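Local coordinates for protein intracellular exo-alpha-(1->5)-L-arabinofuranosidase (Bifidobacterium longum, PDB 2Y2W) that hydrolyses terminal alpha-(1->5)-linked L-arabinofuranosyl units of plant cell-wall arabinans and also acts on wheat arabinoxylan, at residues W210-E215 with K236-M241; D179-V184 with K242-G247. One frame throughout, in Å; residues are numbered along the deposited sequence.

Contact 1: residues W210-E215 with K236-M241; sequences WCIGNE and KVAHAM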
loop_
_atom_site.group_PDB
_atom_site.type_symbol
_atom_site.label_atom_id
_atom_site.label_comp_id
_atom_site.label_asym_id
_atom_site.label_seq_id
_atom_site.Cartn_x
_atom_site.Cartn_y
_atom_site.Cartn_z
ATOM N N TRP D 210 -4.615 19.805 -10.018
ATOM C CA TRP D 210 -4.395 18.975 -8.836
ATOM C C TRP D 210 -2.946 18.515 -8.743
ATOM O O TRP D 210 -2.352 18.110 -9.744
ATOM C CB TRP D 210 -5.300 17.740 -8.863
ATOM C CG TRP D 210 -6.767 18.024 -8.747
ATOM C CD1 TRP D 210 -7.564 18.619 -9.681
ATOM C CD2 TRP D 210 -7.620 17.694 -7.643
ATOM N NE1 TRP D 210 -8.855 18.698 -9.220
ATOM C CE2 TRP D 210 -8.918 18.135 -7.975
ATOM C CE3 TRP D 210 -7.413 17.072 -6.405
ATOM C CZ2 TRP D 210 -10.003 17.973 -7.117
ATOM C CZ3 TRP D 210 -8.491 16.913 -5.553
ATOM C CH2 TRP D 210 -9.772 17.362 -5.912
ATOM N N CYS D 211 -2.391 18.570 -7.537
ATOM C CA CYS D 211 -1.057 18.040 -7.276
ATOM C C CYS D 211 -1.141 16.664 -6.620
ATOM O O CYS D 211 -1.654 16.521 -5.507
ATOM C CB CYS D 211 -0.249 19.000 -6.401
ATOM S SG CYS D 211 0.009 20.607 -7.154
ATOM N N ILE D 212 -0.643 15.656 -7.328
ATOM C CA ILE D 212 -0.663 14.288 -6.834
ATOM C C ILE D 212 0.526 14.064 -5.899
ATOM O O ILE D 212 1.613 13.659 -6.324
ATOM C CB ILE D 212 -0.697 13.263 -7.995
ATOM C CG1 ILE D 212 -1.822 13.617 -8.974
ATOM C CG2 ILE D 212 -0.899 11.849 -7.462
ATOM C CD1 ILE D 212 -1.634 13.077 -10.366
ATOM N N GLY D 213 0.303 14.355 -4.621
ATOM C CA GLY D 213 1.336 14.236 -3.602
ATOM C C GLY D 213 2.212 15.464 -3.509
ATOM O O GLY D 213 2.065 16.407 -4.293
ATOM N N ASN D 214 3.127 15.439 -2.543
ATOM C CA ASN D 214 4.094 16.508 -2.344
ATOM C C ASN D 214 5.491 15.969 -2.062
ATOM O O ASN D 214 5.657 15.048 -1.258
ATOM C CB ASN D 214 3.664 17.411 -1.192
ATOM C CG ASN D 214 4.634 18.546 -0.959
ATOM O OD1 ASN D 214 4.610 19.550 -1.669
ATOM N ND2 ASN D 214 5.500 18.392 0.034
ATOM N N GLU D 215 6.485 16.554 -2.734
ATOM C CA GLU D 215 7.909 16.284 -2.498
ATOM C C GLU D 215 8.204 14.839 -2.084
ATOM O O GLU D 215 8.906 14.590 -1.101
ATOM C CB GLU D 215 8.479 17.270 -1.465
ATOM C CG GLU D 215 8.572 18.718 -1.952
ATOM C CD GLU D 215 9.198 19.656 -0.928
ATOM O OE1 GLU D 215 8.890 19.531 0.277
ATOM O OE2 GLU D 215 9.998 20.526 -1.331
ATOM N N LYS D 236 -1.433 5.275 -11.301
ATOM C CA LYS D 236 -2.741 4.814 -10.830
ATOM C C LYS D 236 -3.688 5.977 -10.520
ATOM O O LYS D 236 -4.833 5.986 -10.976
ATOM C CB LYS D 236 -2.592 3.914 -9.598
ATOM C CG LYS D 236 -2.016 2.533 -9.890
ATOM C CD LYS D 236 -1.681 1.780 -8.603
ATOM C CE LYS D 236 -0.879 0.510 -8.881
ATOM N NZ LYS D 236 0.452 0.770 -9.517
ATOM N N VAL D 237 -3.195 6.958 -9.763
ATOM C CA VAL D 237 -4.011 8.096 -9.327
ATOM C C VAL D 237 -4.382 9.038 -10.480
ATOM O O VAL D 237 -5.535 9.463 -10.587
ATOM C CB VAL D 237 -3.341 8.880 -8.166
ATOM C CG1 VAL D 237 -4.216 10.042 -7.712
ATOM C CG2 VAL D 237 -3.064 7.954 -6.992
ATOM N N ALA D 238 -3.407 9.355 -11.333
ATOM C CA ALA D 238 -3.626 10.260 -12.468
ATOM C C ALA D 238 -4.624 9.698 -13.476
ATOM O O ALA D 238 -5.492 10.422 -13.966
ATOM C CB ALA D 238 -2.311 10.600 -13.153
ATOM N N HIS D 239 -4.496 8.407 -13.778
ATOM C CA HIS D 239 -5.428 7.732 -14.678
ATOM C C HIS D 239 -6.860 7.748 -14.148
ATOM O O HIS D 239 -7.787 8.121 -14.870
ATOM C CB HIS D 239 -4.993 6.287 -14.943
ATOM C CG HIS D 239 -6.087 5.430 -15.501
ATOM N ND1 HIS D 239 -6.772 4.509 -14.738
ATOM C CD2 HIS D 239 -6.640 5.384 -16.735
ATOM C CE1 HIS D 239 -7.688 3.918 -15.483
ATOM N NE2 HIS D 239 -7.628 4.430 -16.700
ATOM N N ALA D 240 -7.024 7.336 -12.891
ATOM C CA ALA D 240 -8.333 7.240 -12.253
ATOM C C ALA D 240 -9.022 8.595 -12.140
ATOM O O ALA D 240 -10.224 8.703 -12.375
ATOM C CB ALA D 240 -8.211 6.586 -10.885
ATOM N N MET D 241 -8.263 9.629 -11.791
ATOM C CA MET D 241 -8.823 10.970 -11.701
ATOM C C MET D 241 -9.263 11.506 -13.064
ATOM O O MET D 241 -10.379 12.017 -13.188
ATOM C CB MET D 241 -7.869 11.928 -10.992
ATOM C CG MET D 241 -7.877 11.755 -9.482
ATOM S SD MET D 241 -6.679 12.785 -8.633
ATOM C CE MET D 241 -7.390 14.413 -8.870
#
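Met241 N donates to Val237 O at 3.0 Å, one turn of helix 227-244 that brings both side chains onto the face turned to strand 209-212. From there Met241 reaches Trp210. Its side chain bends at the thioether (chi3 70°), laying CE over one face of the indole, 3.4 Å above the ring plane and displaced toward the rim. The closest approach is to the fusion carbon, Met241 CE to Trp210 CD2 at 3.5 Å. Measured to the centroid of the five-membered ring, CE stands 29° off the normal, a CH-pi contact over the face. Met241 SD lies farther off, 5.5 Å from the centroid of the six-membered ring and oblique to it, which adds a Met-aromatic contact. The two side chains cross at about a right angle, and Trp210 NE1 is hydrogen-bonded to Ile207 O, which helps set how the indole is turned. With an alanine here, the Met241 methyl is likely to lose the face it rests on and Ile207 O its indole donor. Farther along the strand, Ile212 spreads its branches over the helix: CD1 meets Ala238 CB at 3.8 Å, while CG2, anti to the backbone N, passes alongside Val237 CG1 at 3.8 Å. The segment axes approach to 9.9 Å, running roughly antiparallel at 149°, as expected for the fourth strand of a beta/alpha-barrel and the helix that returns outside it. The strand runs on to Asn214 and Glu215, probably an arabinose-binding residue and the acid/base. Across this buried seam the two segments cohere through methyls, a thioether and a pi face, without a hydrogen bond or ion pair between them.

Contact 2: residues D179-V184 with K242-G247; sequences DELEYV and KLAESG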
loop_
_atom_site.group_PDB
_atom_site.type_symbol
_atom_site.label_atom_id
_atom_site.label_comp_id
_atom_site.label_asym_id
_atom_site.label_seq_id
_atom_site.Cartn_x
_atom_site.Cartn_y
_atom_site.Cartn_z
ATOM N N ASP D 179 -12.191 10.142 -3.504
ATOM C CA ASP D 179 -13.232 10.597 -2.582
ATOM C C ASP D 179 -13.303 12.129 -2.527
ATOM O O ASP D 179 -14.390 12.703 -2.626
ATOM C CB ASP D 179 -13.028 10.006 -1.177
ATOM C CG ASP D 179 -13.330 8.505 -1.105
ATOM O OD1 ASP D 179 -13.870 7.929 -2.078
ATOM O OD2 ASP D 179 -13.017 7.895 -0.058
ATOM N N GLU D 180 -12.146 12.781 -2.390
ATOM C CA GLU D 180 -12.079 14.247 -2.348
ATOM C C GLU D 180 -12.488 14.878 -3.676
ATOM O O GLU D 180 -13.119 15.932 -3.695
ATOM C CB GLU D 180 -10.686 14.736 -1.931
ATOM C CG GLU D 180 -10.575 16.262 -1.850
ATOM C CD GLU D 180 -9.396 16.751 -1.030
ATOM O OE1 GLU D 180 -8.281 16.194 -1.165
ATOM O OE2 GLU D 180 -9.588 17.716 -0.255
ATOM N N LEU D 181 -12.121 14.226 -4.778
ATOM C CA LEU D 181 -12.493 14.675 -6.115
ATOM C C LEU D 181 -14.015 14.705 -6.279
ATOM O O LEU D 181 -14.579 15.687 -6.761
ATOM C CB LEU D 181 -11.844 13.769 -7.169
ATOM C CG LEU D 181 -12.219 13.918 -8.648
ATOM C CD1 LEU D 181 -11.868 15.300 -9.186
ATOM C CD2 LEU D 181 -11.531 12.837 -9.453
ATOM N N GLU D 182 -14.663 13.621 -5.866
ATOM C CA GLU D 182 -16.116 13.503 -5.897
ATOM C C GLU D 182 -16.779 14.526 -4.971
ATOM O O GLU D 182 -17.776 15.141 -5.341
ATOM C CB GLU D 182 -16.518 12.082 -5.505
ATOM C CG GLU D 182 -17.997 11.757 -5.627
ATOM C CD GLU D 182 -18.303 10.301 -5.284
ATOM O OE1 GLU D 182 -17.360 9.476 -5.238
ATOM O OE2 GLU D 182 -19.487 9.971 -5.071
ATOM N N TYR D 183 -16.220 14.704 -3.774
ATOM C CA TYR D 183 -16.767 15.645 -2.793
ATOM C C TYR D 183 -16.689 17.078 -3.296
ATOM O O TYR D 183 -17.631 17.858 -3.138
ATOM C CB TYR D 183 -16.030 15.533 -1.454
ATOM C CG TYR D 183 -16.427 16.593 -0.448
ATOM C CD1 TYR D 183 -17.481 16.382 0.435
ATOM C CD2 TYR D 183 -15.749 17.813 -0.386
ATOM C CE1 TYR D 183 -17.853 17.351 1.351
ATOM C CE2 TYR D 183 -16.115 18.792 0.526
ATOM C CZ TYR D 183 -17.166 18.553 1.392
ATOM O OH TYR D 183 -17.532 19.517 2.298
ATOM N N VAL D 184 -15.559 17.410 -3.908
ATOM C CA VAL D 184 -15.273 18.775 -4.309
ATOM C C VAL D 184 -15.926 19.177 -5.647
ATOM O O VAL D 184 -16.320 20.334 -5.821
ATOM C CB VAL D 184 -13.740 19.017 -4.312
ATOM C CG1 VAL D 184 -13.116 18.634 -5.642
ATOM C CG2 VAL D 184 -13.427 20.447 -3.978
ATOM N N LYS D 242 -8.406 11.371 -14.080
ATOM C CA LYS D 242 -8.769 11.782 -15.444
ATOM C C LYS D 242 -9.900 10.941 -16.036
ATOM O O LYS D 242 -10.612 11.399 -16.929
ATOM C CB LYS D 242 -7.561 11.807 -16.389
ATOM C CG LYS D 242 -6.912 13.183 -16.513
ATOM C CD LYS D 242 -5.872 13.248 -17.629
ATOM C CE LYS D 242 -6.514 13.449 -19.005
ATOM N NZ LYS D 242 -5.516 13.321 -20.111
ATOM N N LEU D 243 -10.059 9.719 -15.533
ATOM C CA LEU D 243 -11.179 8.866 -15.919
ATOM C C LEU D 243 -12.498 9.402 -15.358
ATOM O O LEU D 243 -13.543 9.273 -15.992
ATOM C CB LEU D 243 -10.941 7.420 -15.466
ATOM C CG LEU D 243 -11.957 6.332 -15.837
ATOM C CD1 LEU D 243 -12.296 6.313 -17.331
ATOM C CD2 LEU D 243 -11.443 4.975 -15.391
ATOM N N ALA D 244 -12.437 9.998 -14.170
ATOM C CA ALA D 244 -13.604 10.630 -13.560
ATOM C C ALA D 244 -13.867 11.985 -14.198
ATOM O O ALA D 244 -15.017 12.358 -14.405
ATOM C CB ALA D 244 -13.417 10.778 -12.058
ATOM N N GLU D 245 -12.798 12.717 -14.505
ATOM C CA GLU D 245 -12.904 14.021 -15.155
ATOM C C GLU D 245 -11.800 14.239 -16.182
ATOM O O GLU D 245 -10.627 14.376 -15.827
ATOM C CB GLU D 245 -12.878 15.153 -14.124
ATOM C CG GLU D 245 -14.231 15.527 -13.557
ATOM C CD GLU D 245 -14.194 16.818 -12.754
ATOM O OE1 GLU D 245 -13.522 17.783 -13.183
ATOM O OE2 GLU D 245 -14.847 16.871 -11.693
ATOM N N SER D 246 -12.192 14.279 -17.454
ATOM C CA SER D 246 -11.269 14.542 -18.560
ATOM C C SER D 246 -10.590 15.901 -18.421
ATOM O O SER D 246 -9.394 16.029 -18.671
ATOM C CB SER D 246 -12.004 14.477 -19.902
ATOM O OG SER D 246 -12.579 13.201 -20.112
ATOM N N GLY D 247 -11.365 16.904 -18.006
ATOM C CA GLY D 247 -10.905 18.291 -17.946
ATOM C C GLY D 247 -9.878 18.621 -16.877
ATOM O O GLY D 247 -9.438 19.770 -16.779
#
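Leu181 pushes its two methyls from helix 174-185 toward the C-terminal end of helix 227-244, and they meet very different surroundings. The tight part is a single methyl-to-methyl touch, Leu181 CD2 against Ala244 CB at 3.8 Å. With CG anti to the backbone N (chi1 172°), the leucine spans most of the 8.5 Å between Leu181 CA and Ala244 CA. The loose part lies just beyond. Glu245, the first residue to leave helical geometry, runs its extended chain at a slant past Leu181, and its OE2 comes no nearer than 4.2 Å to Leu181 CD1. Glu245 is partly exposed to solvent and also packs on His366 of a second subunit, whose Arg135 packs on Ala244. The two segments bury only 110 Å² in all, and no polar bond joins them. The carboxylate edges up to the leucine methyl without bonding to it, a contact probably of little energetic weight, and the partial exposure of Glu245 is consistent with its charge being solvated. Between these two segments the apolar cohesion therefore comes from Leu181 on Ala244, and Leu181 adds to it by packing on Met241 and Trp210 as well.

Overall arrangement
Contacts 1 and 2 lie on the outer wall of the eight-stranded beta/alpha-barrel, their centres about 11 Å apart. Segment 236-241 runs straight into 242-247, where helix 227-244 ends; along the chain come 179-184, 210-215, then these two, so in sequence contact 1 falls between the two segments of contact 2. Trp210 lies between the layers: its CZ2 touches Val184 CG1 at 3.5 Å, and Met241 CG meets Leu181 CD2 at 3.8 Å. Strand 209-212 and helices 174-185 and 227-244 thus share one hydrophobic cluster. Both contacts also reach the second subunit, so this barrel wall, which carries the strand leading to the probable acid/base, also borders a subunit interface.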